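Local coordinates for 2-dehydropantoate 2-reductase (PDB 3EGO), which probably catalyses the NADPH-dependent reduction of ketopantoate to pantoate, the second step in making (R)-pantoate for pantothenate biosynthesis, at residues K92-F97 against N156-H161; G103-L108 against S145-A150; A186-L191 against G200-T205; T192-V197 against G287-L292. All blocks are in the same frame, centred on the assembly; numbering follows the deposited sequence.

Contact 1 (K92-F97 against N156-H161); sequences KTNILF and NILFQH
Asn-94 and Leu-96, on the central strand 94-97 of the Rossmann-type nucleotide-binding domain, reach toward Leu-158 and Phe-159 in the loop that leads to strand 168-170. Strand 94-97 runs parallel to strands 70-73 and 116-128, and its two residues with contacts here lie on the same side of the sheet. The backbones stay well apart, with 10.6 Å between the CA atoms of Asn-94 and Leu-158, so side chains alone bridge the gap. The Asn-94 side chain leaves through a CB directed at the loop. Its CG lies anti to the carbonyl carbon (chi1 -57°), and the two ends of the amide have different partners. Asn-94 OD1 accepts a hydrogen bond from Arg-154 NE, just before the loop segment. Asn-94 ND2 makes a weak hydrogen bond to Asp-69 O and also touches Leu-158 CD1 at 4.2 Å, a packing contact beside its polar one. The loop has further partners: Leu-158 O bonds to His-25 NE2, and the Phe-159 ring meets Trp-144 edge-to-face. On the strand, Leu-96 has CG anti to its backbone N (chi1 177°), and Leu-96 CD2 arrives at the ring edge of Phe-159, near the ring plane, 4.0 Å from CZ.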
loop_
_atom_site.group_PDB
_atom_site.type_symbol
_atom_site.label_atom_id
_atom_site.label_comp_id
_atom_site.label_asym_id
_atom_site.label_seq_id
_atom_site.Cartn_x
_atom_site.Cartn_y
_atom_site.Cartn_z
ATOM N N LYS A 92 13.087 23.036 36.323
ATOM C CA LYS A 92 11.713 23.061 35.893
ATOM C C LYS A 92 11.551 24.309 35.041
ATOM O O LYS A 92 12.183 25.332 35.311
ATOM C CB LYS A 92 10.758 23.074 37.095
ATOM C CG LYS A 92 10.466 24.457 37.661
ATOM N N THR A 93 10.737 24.212 33.988
ATOM C CA THR A 93 10.447 25.389 33.177
ATOM C C THR A 93 9.188 25.156 32.365
ATOM O O THR A 93 8.439 24.198 32.615
ATOM C CB THR A 93 11.631 25.767 32.255
ATOM O OG1 THR A 93 11.370 27.028 31.628
ATOM C CG2 THR A 93 11.862 24.682 31.182
ATOM N N ASN A 94 8.943 26.051 31.419
ATOM C CA ASN A 94 7.812 25.940 30.505
ATOM C C ASN A 94 8.290 25.162 29.283
ATOM O O ASN A 94 9.348 25.483 28.747
ATOM C CB ASN A 94 7.389 27.335 30.053
ATOM C CG ASN A 94 7.024 28.256 31.229
ATOM O OD1 ASN A 94 6.328 27.831 32.145
ATOM N ND2 ASN A 94 7.476 29.523 31.184
ATOM N N ILE A 95 7.513 24.173 28.849
ATOM C CA ILE A 95 7.823 23.442 27.626
ATOM C C ILE A 95 6.602 23.463 26.781
ATOM O O ILE A 95 5.530 23.053 27.247
ATOM C CB ILE A 95 8.108 21.967 27.867
ATOM C CG1 ILE A 95 8.987 21.767 29.095
ATOM C CG2 ILE A 95 8.765 21.336 26.600
ATOM C CD1 ILE A 95 10.402 22.218 28.946
ATOM N N LEU A 96 6.756 23.937 25.537
ATOM C CA LEU A 96 5.657 23.930 24.570
ATOM C C LEU A 96 5.898 22.865 23.503
ATOM O O LEU A 96 6.832 22.982 22.757
ATOM C CB LEU A 96 5.499 25.304 23.891
ATOM C CG LEU A 96 4.426 25.429 22.800
ATOM C CD1 LEU A 96 3.033 25.055 23.342
ATOM C CD2 LEU A 96 4.425 26.876 22.172
ATOM N N PHE A 97 5.072 21.816 23.447
ATOM C CA PHE A 97 5.238 20.763 22.421
ATOM C C PHE A 97 4.465 21.070 21.157
ATOM O O PHE A 97 3.251 21.252 21.212
ATOM C CB PHE A 97 4.755 19.424 22.988
ATOM C CG PHE A 97 5.653 18.871 24.024
ATOM C CD1 PHE A 97 6.709 18.043 23.661
ATOM C CD2 PHE A 97 5.476 19.192 25.371
ATOM C CE1 PHE A 97 7.585 17.530 24.627
ATOM C CE2 PHE A 97 6.328 18.682 26.350
ATOM C CZ PHE A 97 7.397 17.857 25.982
ATOM N N ASN A 156 2.349 34.704 29.045
ATOM C CA ASN A 156 1.823 36.032 28.685
ATOM C C ASN A 156 2.890 36.985 28.214
ATOM O O ASN A 156 2.727 37.636 27.182
ATOM C CB ASN A 156 1.130 36.716 29.896
ATOM C CG ASN A 156 -0.275 36.182 30.180
ATOM O OD1 ASN A 156 -0.845 35.408 29.400
ATOM N ND2 ASN A 156 -0.849 36.617 31.318
ATOM N N ILE A 157 3.969 37.092 28.979
ATOM C CA ILE A 157 5.011 38.045 28.645
ATOM C C ILE A 157 5.725 37.510 27.432
ATOM O O ILE A 157 5.953 38.252 26.471
ATOM C CB ILE A 157 5.968 38.340 29.839
ATOM C CG1 ILE A 157 5.213 39.069 30.952
ATOM C CG2 ILE A 157 7.125 39.213 29.407
ATOM C CD1 ILE A 157 6.008 39.160 32.266
ATOM N N LEU A 158 6.004 36.203 27.434
ATOM C CA LEU A 158 6.721 35.598 26.311
ATOM C C LEU A 158 6.011 35.917 25.000
ATOM O O LEU A 158 6.650 36.352 24.061
ATOM C CB LEU A 158 6.899 34.085 26.493
ATOM C CG LEU A 158 7.994 33.660 27.481
ATOM C CD1 LEU A 158 7.668 32.309 28.089
ATOM C CD2 LEU A 158 9.378 33.675 26.782
ATOM N N PHE A 159 4.691 35.711 24.949
ATOM C CA PHE A 159 3.928 35.846 23.738
ATOM C C PHE A 159 3.176 37.170 23.641
ATOM O O PHE A 159 2.326 37.331 22.776
ATOM C CB PHE A 159 2.932 34.692 23.557
ATOM C CG PHE A 159 3.568 33.353 23.363
ATOM C CD1 PHE A 159 4.880 33.235 22.891
ATOM C CD2 PHE A 159 2.846 32.185 23.664
ATOM C CE1 PHE A 159 5.456 31.968 22.707
ATOM C CE2 PHE A 159 3.405 30.911 23.472
ATOM C CZ PHE A 159 4.723 30.810 22.997
ATOM N N GLN A 160 3.519 38.124 24.498
ATOM C CA GLN A 160 2.851 39.424 24.501
ATOM C C GLN A 160 2.928 40.113 23.144
ATOM O O GLN A 160 1.933 40.649 22.659
ATOM C CB GLN A 160 3.461 40.345 25.582
ATOM C CG GLN A 160 2.718 41.687 25.691
ATOM C CD GLN A 160 3.300 42.638 26.720
ATOM O OE1 GLN A 160 4.352 42.373 27.322
ATOM N NE2 GLN A 160 2.608 43.764 26.933
ATOM N N HIS A 161 4.120 40.111 22.539
ATOM C CA HIS A 161 4.331 40.782 21.267
ATOM C C HIS A 161 4.902 39.863 20.201
ATOM O O HIS A 161 5.949 39.233 20.409
ATOM C CB HIS A 161 5.266 41.975 21.470
ATOM C CG HIS A 161 4.635 43.083 22.254
ATOM N ND1 HIS A 161 5.195 43.599 23.402
ATOM C CD2 HIS A 161 3.470 43.751 22.064
ATOM C CE1 HIS A 161 4.412 44.552 23.879
ATOM N NE2 HIS A 161 3.359 44.662 23.088
#

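Contact 2 (G103-L108 against S145-A150); sequences GHIHDL and SAFDDA
Leu-108 and Phe-147 mark the closest approach of the two backbones, with CA atoms 8.8 Å apart. One backbone is the helix 103-109 that follows strand 94-97 of the Rossmann-type domain. The other leaves strand 142-146 through a type II' turn from Phe-147 to Ala-150. Asp-148 takes the positive phi of that turn (60°), and Ala-150 N closes it with a weak bond of 3.4 Å to Phe-147 O. Across the gap the Phe-147 side chain does most of the reaching. Its CG is anti to the backbone N (chi1 -179°), which extends the ring straight at the helix. Phe-147 CE2 lies 3.7 Å, and its CZ 3.9 Å, from Leu-108 CB, and Leu-108 CD1 sits over one ring face. Ile-105, one helical turn back, approaches obliquely and brings its CD1 to 4.2 Å from Phe-147 CE1. Ile-105 CD1 also stands 3.9 Å above the His-104 ring plane, toward the rim, so it is wedged between two aromatic groups. Trp-174, at the start of helix 174-195, touches Ile-105 and meets the Phe-147 ring with planes about 60° apart; the cluster thus lies where the C-terminal helices meet the nucleotide-binding domain. With only carbon-to-carbon packing between these buried side chains, the contact is hydrophobic and depends on shape and exclusion of water rather than on directional bonds.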
loop_
_atom_site.group_PDB
_atom_site.type_symbol
_atom_site.label_atom_id
_atom_site.label_comp_id
_atom_site.label_asym_id
_atom_site.label_seq_id
_atom_site.Cartn_x
_atom_site.Cartn_y
_atom_site.Cartn_z
ATOM N N GLY A 103 0.882 11.022 19.448
ATOM C CA GLY A 103 1.638 9.974 20.155
ATOM C C GLY A 103 2.366 10.506 21.384
ATOM O O GLY A 103 2.588 9.772 22.360
ATOM N N HIS A 104 2.726 11.790 21.364
ATOM C CA HIS A 104 3.426 12.385 22.516
ATOM C C HIS A 104 2.491 12.570 23.694
ATOM O O HIS A 104 2.933 12.654 24.844
ATOM C CB HIS A 104 4.108 13.717 22.169
ATOM C CG HIS A 104 3.172 14.790 21.700
ATOM N ND1 HIS A 104 2.359 14.639 20.596
ATOM C CD2 HIS A 104 2.969 16.054 22.141
ATOM C CE1 HIS A 104 1.676 15.751 20.393
ATOM N NE2 HIS A 104 2.031 16.628 21.314
ATOM N N ILE A 105 1.205 12.631 23.392
ATOM C CA ILE A 105 0.176 12.842 24.409
ATOM C C ILE A 105 0.159 11.667 25.385
ATOM O O ILE A 105 0.000 11.863 26.579
ATOM C CB ILE A 105 -1.201 13.041 23.761
ATOM C CG1 ILE A 105 -1.212 14.333 22.931
ATOM C CG2 ILE A 105 -2.285 13.047 24.814
ATOM C CD1 ILE A 105 -0.800 15.592 23.737
ATOM N N HIS A 106 0.377 10.449 24.884
ATOM C CA HIS A 106 0.528 9.289 25.778
ATOM C C HIS A 106 1.796 9.391 26.658
ATOM O O HIS A 106 1.771 9.046 27.843
ATOM C CB HIS A 106 0.451 7.963 24.995
ATOM C CG HIS A 106 -0.904 7.672 24.424
ATOM N ND1 HIS A 106 -1.084 7.109 23.180
ATOM C CD2 HIS A 106 -2.148 7.877 24.924
ATOM C CE1 HIS A 106 -2.380 6.973 22.938
ATOM N NE2 HIS A 106 -3.048 7.437 23.980
ATOM N N ASP A 107 2.889 9.896 26.097
ATOM C CA ASP A 107 4.114 10.115 26.872
ATOM C C ASP A 107 3.940 11.183 27.954
ATOM O O ASP A 107 4.426 11.037 29.077
ATOM C CB ASP A 107 5.276 10.507 25.946
ATOM C CG ASP A 107 5.267 9.739 24.619
ATOM O OD1 ASP A 107 4.415 8.831 24.440
ATOM O OD2 ASP A 107 6.106 10.058 23.744
ATOM N N LEU A 108 3.246 12.265 27.608
ATOM C CA LEU A 108 3.003 13.367 28.543
ATOM C C LEU A 108 2.035 13.032 29.669
ATOM O O LEU A 108 2.175 13.545 30.774
ATOM C CB LEU A 108 2.432 14.578 27.805
ATOM C CG LEU A 108 3.259 15.221 26.712
ATOM C CD1 LEU A 108 2.525 16.421 26.181
ATOM C CD2 LEU A 108 4.586 15.591 27.247
ATOM N N SER A 145 -2.366 25.566 24.072
ATOM C CA SER A 145 -3.245 25.363 25.233
ATOM C C SER A 145 -2.385 24.899 26.376
ATOM O O SER A 145 -1.291 24.376 26.134
ATOM C CB SER A 145 -4.244 24.261 24.938
ATOM O OG SER A 145 -4.994 24.561 23.779
ATOM N N ALA A 146 -2.855 25.049 27.622
ATOM C CA ALA A 146 -2.213 24.407 28.770
ATOM C C ALA A 146 -2.499 22.902 28.826
ATOM O O ALA A 146 -3.623 22.455 28.602
ATOM C CB ALA A 146 -2.710 25.071 30.154
ATOM N N PHE A 147 -1.501 22.111 29.147
ATOM C CA PHE A 147 -1.756 20.674 29.270
ATOM C C PHE A 147 -1.772 20.367 30.768
ATOM O O PHE A 147 -0.922 20.823 31.534
ATOM C CB PHE A 147 -0.706 19.843 28.523
ATOM C CG PHE A 147 -0.920 18.347 28.582
ATOM C CD1 PHE A 147 -1.771 17.700 27.694
ATOM C CD2 PHE A 147 -0.239 17.579 29.506
ATOM C CE1 PHE A 147 -1.933 16.296 27.741
ATOM C CE2 PHE A 147 -0.419 16.191 29.557
ATOM C CZ PHE A 147 -1.267 15.561 28.677
ATOM N N ASP A 148 -2.758 19.589 31.163
ATOM C CA ASP A 148 -2.923 19.226 32.545
ATOM C C ASP A 148 -3.106 20.529 33.322
ATOM O O ASP A 148 -3.911 21.364 32.933
ATOM C CB ASP A 148 -1.714 18.436 33.033
ATOM C CG ASP A 148 -2.049 17.547 34.217
ATOM O OD1 ASP A 148 -3.257 17.324 34.462
ATOM O OD2 ASP A 148 -1.114 17.080 34.904
ATOM N N ASP A 149 -2.329 20.716 34.379
ATOM C CA ASP A 149 -2.591 21.815 35.293
ATOM C C ASP A 149 -1.630 22.985 35.115
ATOM O O ASP A 149 -1.294 23.674 36.086
ATOM C CB ASP A 149 -2.503 21.310 36.735
ATOM N N ALA A 150 -1.163 23.210 33.892
ATOM C CA ALA A 150 -0.258 24.323 33.683
ATOM C C ALA A 150 -1.014 25.647 33.604
ATOM O O ALA A 150 -2.114 25.738 33.044
ATOM C CB ALA A 150 0.654 24.103 32.443
#

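Contact 3 (A186-L191 against G200-T205); sequences ACINPL and GELLTT
Leu-202 pushes its CD1 methyl against one turn of helix 174-195, and that single atom makes every close contact here. Leu-202 CD1 lies 4.0 Å from Ile-188 O and 4.1 Å from Ile-188 CA, so much of what it meets is backbone. Two side-chain carbons complete the seat: Ile-188 CG2 and Leu-191 CB, each 4.2 Å from Leu-202 CD1. With CG anti to the carbonyl carbon (chi1 -63°) and chi2 near 180°, the leucine projects its methyl onto the helix. Met-212, from helix 206-223, packs on both Leu-202 and Leu-191 and so backs the pair. The receiving helix is kinked at Pro-190 and Leu-191, whose N atoms make no bond to the preceding turn, the proline having no N-H to give; Thr-192 OG1 bonds to the carbonyl oxygens of Ile-188 and Asn-189. On the other side a short, weakly bonded helix carries Leu-202. Gly-200 O accepts from Leu-203 N at 3.0 Å and from Thr-204 N at 3.3 Å. Thr-205 OG1 donates to Glu-201 O over 3.0 Å, in the carbonyl plane, tying the end of this turn to its start. Asn-189 packs on Ser-248; both probably bind substrate. The packing of the short helix 201-204 on helix 174-195 thus belongs to the all-helical C-terminal domain of ketopantoate reductases, close beside the probable substrate site, to which Asn-185, Asn-189 and Asn-199 contribute.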
loop_
_atom_site.group_PDB
_atom_site.type_symbol
_atom_site.label_atom_id
_atom_site.label_comp_id
_atom_site.label_asym_id
_atom_site.label_seq_id
_atom_site.Cartn_x
_atom_site.Cartn_y
_atom_site.Cartn_z
ATOM N N ALA A 186 -5.192 12.090 9.860
ATOM C CA ALA A 186 -5.403 10.640 9.892
ATOM C C ALA A 186 -6.217 10.161 8.685
ATOM O O ALA A 186 -6.018 9.062 8.208
ATOM C CB ALA A 186 -6.093 10.262 11.208
ATOM N N CYS A 187 -7.141 10.984 8.193
ATOM C CA CYS A 187 -7.972 10.597 7.061
ATOM C C CYS A 187 -7.310 10.785 5.731
ATOM O O CYS A 187 -7.592 10.028 4.789
ATOM C CB CYS A 187 -9.275 11.381 7.030
ATOM S SG CYS A 187 -10.346 11.023 8.354
ATOM N N ILE A 188 -6.469 11.811 5.612
ATOM C CA ILE A 188 -5.863 12.105 4.326
ATOM C C ILE A 188 -4.519 11.420 4.118
ATOM O O ILE A 188 -4.256 10.890 3.043
ATOM C CB ILE A 188 -5.631 13.619 4.102
ATOM C CG1 ILE A 188 -6.969 14.384 4.054
ATOM C CG2 ILE A 188 -4.857 13.841 2.785
ATOM C CD1 ILE A 188 -6.788 15.971 4.024
ATOM N N ASN A 189 -3.657 11.458 5.129
ATOM C CA ASN A 189 -2.234 11.059 4.953
ATOM C C ASN A 189 -1.909 9.575 4.650
ATOM O O ASN A 189 -1.162 9.262 3.708
ATOM C CB ASN A 189 -1.420 11.552 6.151
ATOM C CG ASN A 189 -1.229 13.095 6.150
ATOM O OD1 ASN A 189 -1.892 13.816 5.407
ATOM N ND2 ASN A 189 -0.337 13.583 6.997
ATOM N N PRO A 190 -2.412 8.655 5.496
ATOM C CA PRO A 190 -2.228 7.240 5.236
ATOM C C PRO A 190 -2.817 6.839 3.902
ATOM O O PRO A 190 -2.204 6.042 3.198
ATOM C CB PRO A 190 -3.029 6.562 6.374
ATOM C CG PRO A 190 -3.154 7.602 7.467
ATOM C CD PRO A 190 -3.112 8.935 6.771
ATOM N N LEU A 191 -3.994 7.381 3.548
ATOM C CA LEU A 191 -4.650 6.984 2.313
ATOM C C LEU A 191 -3.893 7.403 1.088
ATOM O O LEU A 191 -3.769 6.621 0.137
ATOM C CB LEU A 191 -6.073 7.547 2.196
ATOM C CG LEU A 191 -7.211 6.649 2.645
ATOM C CD1 LEU A 191 -7.159 6.450 4.136
ATOM C CD2 LEU A 191 -8.549 7.265 2.258
ATOM N N GLY A 200 -6.511 15.733 -3.815
ATOM C CA GLY A 200 -7.786 15.957 -4.472
ATOM C C GLY A 200 -8.363 14.666 -5.021
ATOM O O GLY A 200 -9.576 14.527 -5.149
ATOM N N GLU A 201 -7.490 13.718 -5.346
ATOM C CA GLU A 201 -7.948 12.442 -5.875
ATOM C C GLU A 201 -8.812 11.664 -4.878
ATOM O O GLU A 201 -9.611 10.833 -5.276
ATOM C CB GLU A 201 -6.784 11.585 -6.391
ATOM C CG GLU A 201 -6.451 11.762 -7.861
ATOM C CD GLU A 201 -6.033 10.438 -8.517
ATOM O OE1 GLU A 201 -4.933 10.382 -9.115
ATOM O OE2 GLU A 201 -6.795 9.444 -8.413
ATOM N N LEU A 202 -8.670 11.952 -3.589
ATOM C CA LEU A 202 -9.551 11.357 -2.561
ATOM C C LEU A 202 -11.014 11.792 -2.678
ATOM O O LEU A 202 -11.923 11.064 -2.272
ATOM C CB LEU A 202 -9.061 11.695 -1.155
ATOM C CG LEU A 202 -7.676 11.136 -0.800
ATOM C CD1 LEU A 202 -7.432 11.266 0.681
ATOM C CD2 LEU A 202 -7.570 9.660 -1.254
ATOM N N LEU A 203 -11.235 12.988 -3.216
ATOM C CA LEU A 203 -12.568 13.563 -3.256
ATOM C C LEU A 203 -13.281 13.209 -4.540
ATOM O O LEU A 203 -14.488 12.955 -4.546
ATOM C CB LEU A 203 -12.480 15.082 -3.121
ATOM C CG LEU A 203 -12.117 15.705 -1.782
ATOM C CD1 LEU A 203 -12.143 17.216 -1.968
ATOM C CD2 LEU A 203 -13.084 15.278 -0.681
ATOM N N THR A 204 -12.526 13.161 -5.627
ATOM C CA THR A 204 -13.111 12.977 -6.949
ATOM C C THR A 204 -13.205 11.512 -7.395
ATOM O O THR A 204 -13.691 11.241 -8.487
ATOM C CB THR A 204 -12.343 13.775 -8.015
ATOM O OG1 THR A 204 -11.006 13.272 -8.130
ATOM C CG2 THR A 204 -12.296 15.272 -7.660
ATOM N N THR A 205 -12.717 10.576 -6.575
ATOM C CA THR A 205 -12.858 9.155 -6.892
ATOM C C THR A 205 -13.830 8.589 -5.881
ATOM O O THR A 205 -13.504 8.485 -4.714
ATOM C CB THR A 205 -11.510 8.377 -6.778
ATOM O OG1 THR A 205 -10.487 9.058 -7.509
ATOM C CG2 THR A 205 -11.631 6.931 -7.292
#

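Contact 4 (T192-V197 against G287-L292); sequences TALLQV and GSIKAL
Leu-194 and Ala-193, in the last turn of helix 174-195, pack on Ser-288 and Ile-289 of the C-terminal helix 280-291 within the helical domain. The apolar contacts centre on the Ile-289 CD1 methyl. Ile-289 CD1 lies 3.8 Å from Ala-193 CB and is modelled 3.3 Å from Leu-194 CD1, tighter than normal for two methyls, so that spacing is doubtful in detail. In Ile-289, chi1 -58° sets CG1 beside the backbone N, and chi2 -54° then turns CD1 toward the other helix. Leu-194 CD2, the other branch, rests 3.6 Å from Ser-288 CB. The polar end of Ser-288 is spent within its own helix, where OG bonds to Phe-284 O, so the serine offers mainly CB to Leu-194. Contacts between subunits add to these: Leu-194 packs on Ser-288 of the second subunit, and Ser-288 on Leu-195 of that subunit. Replacing Leu-194 by an alanine would remove both branches and would probably open a gap beside Ile-289 CD1 and Ser-288 CB. Carbon-to-carbon packing, with the serine hydroxyl already bonded in its own helix, implies a largely nonpolar seam, joining helix to helix and continuing into the dimer interface.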
loop_
_atom_site.group_PDB
_atom_site.type_symbol
_atom_site.label_atom_id
_atom_site.label_comp_id
_atom_site.label_asym_id
_atom_site.label_seq_id
_atom_site.Cartn_x
_atom_site.Cartn_y
_atom_site.Cartn_z
ATOM N N THR A 192 -3.420 8.651 1.081
ATOM C CA THR A 192 -2.620 9.155 -0.029
ATOM C C THR A 192 -1.286 8.424 -0.157
ATOM O O THR A 192 -0.793 8.185 -1.262
ATOM C CB THR A 192 -2.358 10.684 0.049
ATOM O OG1 THR A 192 -1.734 11.006 1.276
ATOM C CG2 THR A 192 -3.649 11.483 -0.093
ATOM N N ALA A 193 -0.706 8.070 0.977
ATOM C CA ALA A 193 0.536 7.348 0.984
ATOM C C ALA A 193 0.347 6.001 0.318
ATOM O O ALA A 193 1.222 5.558 -0.399
ATOM C CB ALA A 193 1.036 7.148 2.376
ATOM N N LEU A 194 -0.778 5.330 0.552
ATOM C CA LEU A 194 -0.923 4.009 -0.091
ATOM C C LEU A 194 -1.286 4.091 -1.584
ATOM O O LEU A 194 -0.768 3.311 -2.423
ATOM C CB LEU A 194 -1.908 3.120 0.692
ATOM C CG LEU A 194 -1.285 2.285 1.810
ATOM C CD1 LEU A 194 -1.661 2.748 3.187
ATOM C CD2 LEU A 194 -1.732 0.830 1.643
ATOM N N LEU A 195 -2.167 5.029 -1.917
ATOM C CA LEU A 195 -2.705 5.128 -3.288
ATOM C C LEU A 195 -1.751 5.906 -4.195
ATOM O O LEU A 195 -1.861 5.837 -5.420
ATOM C CB LEU A 195 -4.067 5.816 -3.290
ATOM C CG LEU A 195 -5.183 5.070 -2.560
ATOM C CD1 LEU A 195 -6.317 6.006 -2.199
ATOM C CD2 LEU A 195 -5.700 3.875 -3.353
ATOM N N GLN A 196 -0.838 6.637 -3.556
ATOM C CA GLN A 196 0.078 7.575 -4.205
ATOM C C GLN A 196 -0.633 8.527 -5.172
ATOM O O GLN A 196 -0.276 8.621 -6.352
ATOM C CB GLN A 196 1.209 6.833 -4.920
ATOM C CG GLN A 196 2.012 5.940 -4.023
ATOM C CD GLN A 196 3.208 5.397 -4.751
ATOM O OE1 GLN A 196 3.486 5.791 -5.898
ATOM N NE2 GLN A 196 3.926 4.480 -4.106
ATOM N N VAL A 197 -1.633 9.225 -4.658
ATOM C CA VAL A 197 -2.368 10.184 -5.452
ATOM C C VAL A 197 -2.332 11.505 -4.705
ATOM O O VAL A 197 -2.112 11.525 -3.501
ATOM C CB VAL A 197 -3.830 9.741 -5.633
ATOM C CG1 VAL A 197 -3.898 8.460 -6.477
ATOM C CG2 VAL A 197 -4.515 9.588 -4.287
ATOM N N GLY A 287 -0.387 -1.107 9.335
ATOM C CA GLY A 287 0.470 -2.247 8.988
ATOM C C GLY A 287 1.137 -2.051 7.620
ATOM O O GLY A 287 2.300 -2.351 7.453
ATOM N N SER A 288 0.409 -1.515 6.647
ATOM C CA SER A 288 0.942 -1.360 5.294
ATOM C C SER A 288 1.983 -0.268 5.210
ATOM O O SER A 288 2.948 -0.380 4.469
ATOM C CB SER A 288 -0.162 -1.004 4.287
ATOM O OG SER A 288 -1.189 -1.974 4.275
ATOM N N ILE A 289 1.750 0.838 5.902
ATOM C CA ILE A 289 2.777 1.905 5.916
ATOM C C ILE A 289 4.027 1.446 6.679
ATOM O O ILE A 289 5.175 1.663 6.243
ATOM C CB ILE A 289 2.261 3.206 6.580
ATOM C CG1 ILE A 289 1.018 3.744 5.889
ATOM C CG2 ILE A 289 3.389 4.233 6.613
ATOM C CD1 ILE A 289 1.184 3.939 4.442
ATOM N N LYS A 290 3.819 0.846 7.840
ATOM C CA LYS A 290 4.931 0.277 8.612
ATOM C C LYS A 290 5.740 -0.767 7.847
ATOM O O LYS A 290 6.971 -0.854 8.006
ATOM C CB LYS A 290 4.450 -0.352 9.921
ATOM C CG LYS A 290 3.905 0.674 10.958
ATOM C CD LYS A 290 4.951 1.741 11.301
ATOM C CE LYS A 290 5.955 1.228 12.329
ATOM N NZ LYS A 290 6.652 2.373 12.962
ATOM N N ALA A 291 5.064 -1.578 7.043
ATOM C CA ALA A 291 5.732 -2.607 6.253
ATOM C C ALA A 291 6.776 -1.983 5.343
ATOM O O ALA A 291 7.770 -2.611 5.017
ATOM C CB ALA A 291 4.720 -3.361 5.429
ATOM N N LEU A 292 6.523 -0.747 4.921
ATOM C CA LEU A 292 7.407 -0.024 4.005
ATOM C C LEU A 292 8.697 0.457 4.677
ATOM O O LEU A 292 9.683 0.746 3.990
ATOM C CB LEU A 292 6.652 1.167 3.402
ATOM C CG LEU A 292 5.441 0.778 2.560
ATOM C CD1 LEU A 292 4.654 1.969 2.046
ATOM C CD2 LEU A 292 5.882 -0.105 1.418
#

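In the fold
From the N terminus, strand 94-97 opens contact 1, and the helix 103-109 that follows opens contact 2. Contact 2 closes first, at 145-150, just where strand 142-146 gives way to a turn, and is therefore nested in the loop that contact 1 closes at 156-161; Phe-97 packs on Leu-108 and His-104 to join them, and both reach the same sheet. The chain then enters the helical domain, where helix 174-195 serves contacts 3 and 4. Contact 3 closes quickly at 200-205, whereas contact 4 waits for the final helix, so their segments alternate along the chain. Leu-202 touches Thr-192 and Leu-195 between them. Contacts 1 and 3 lie on opposite sides of the chain's centre, with centres about 36 Å apart.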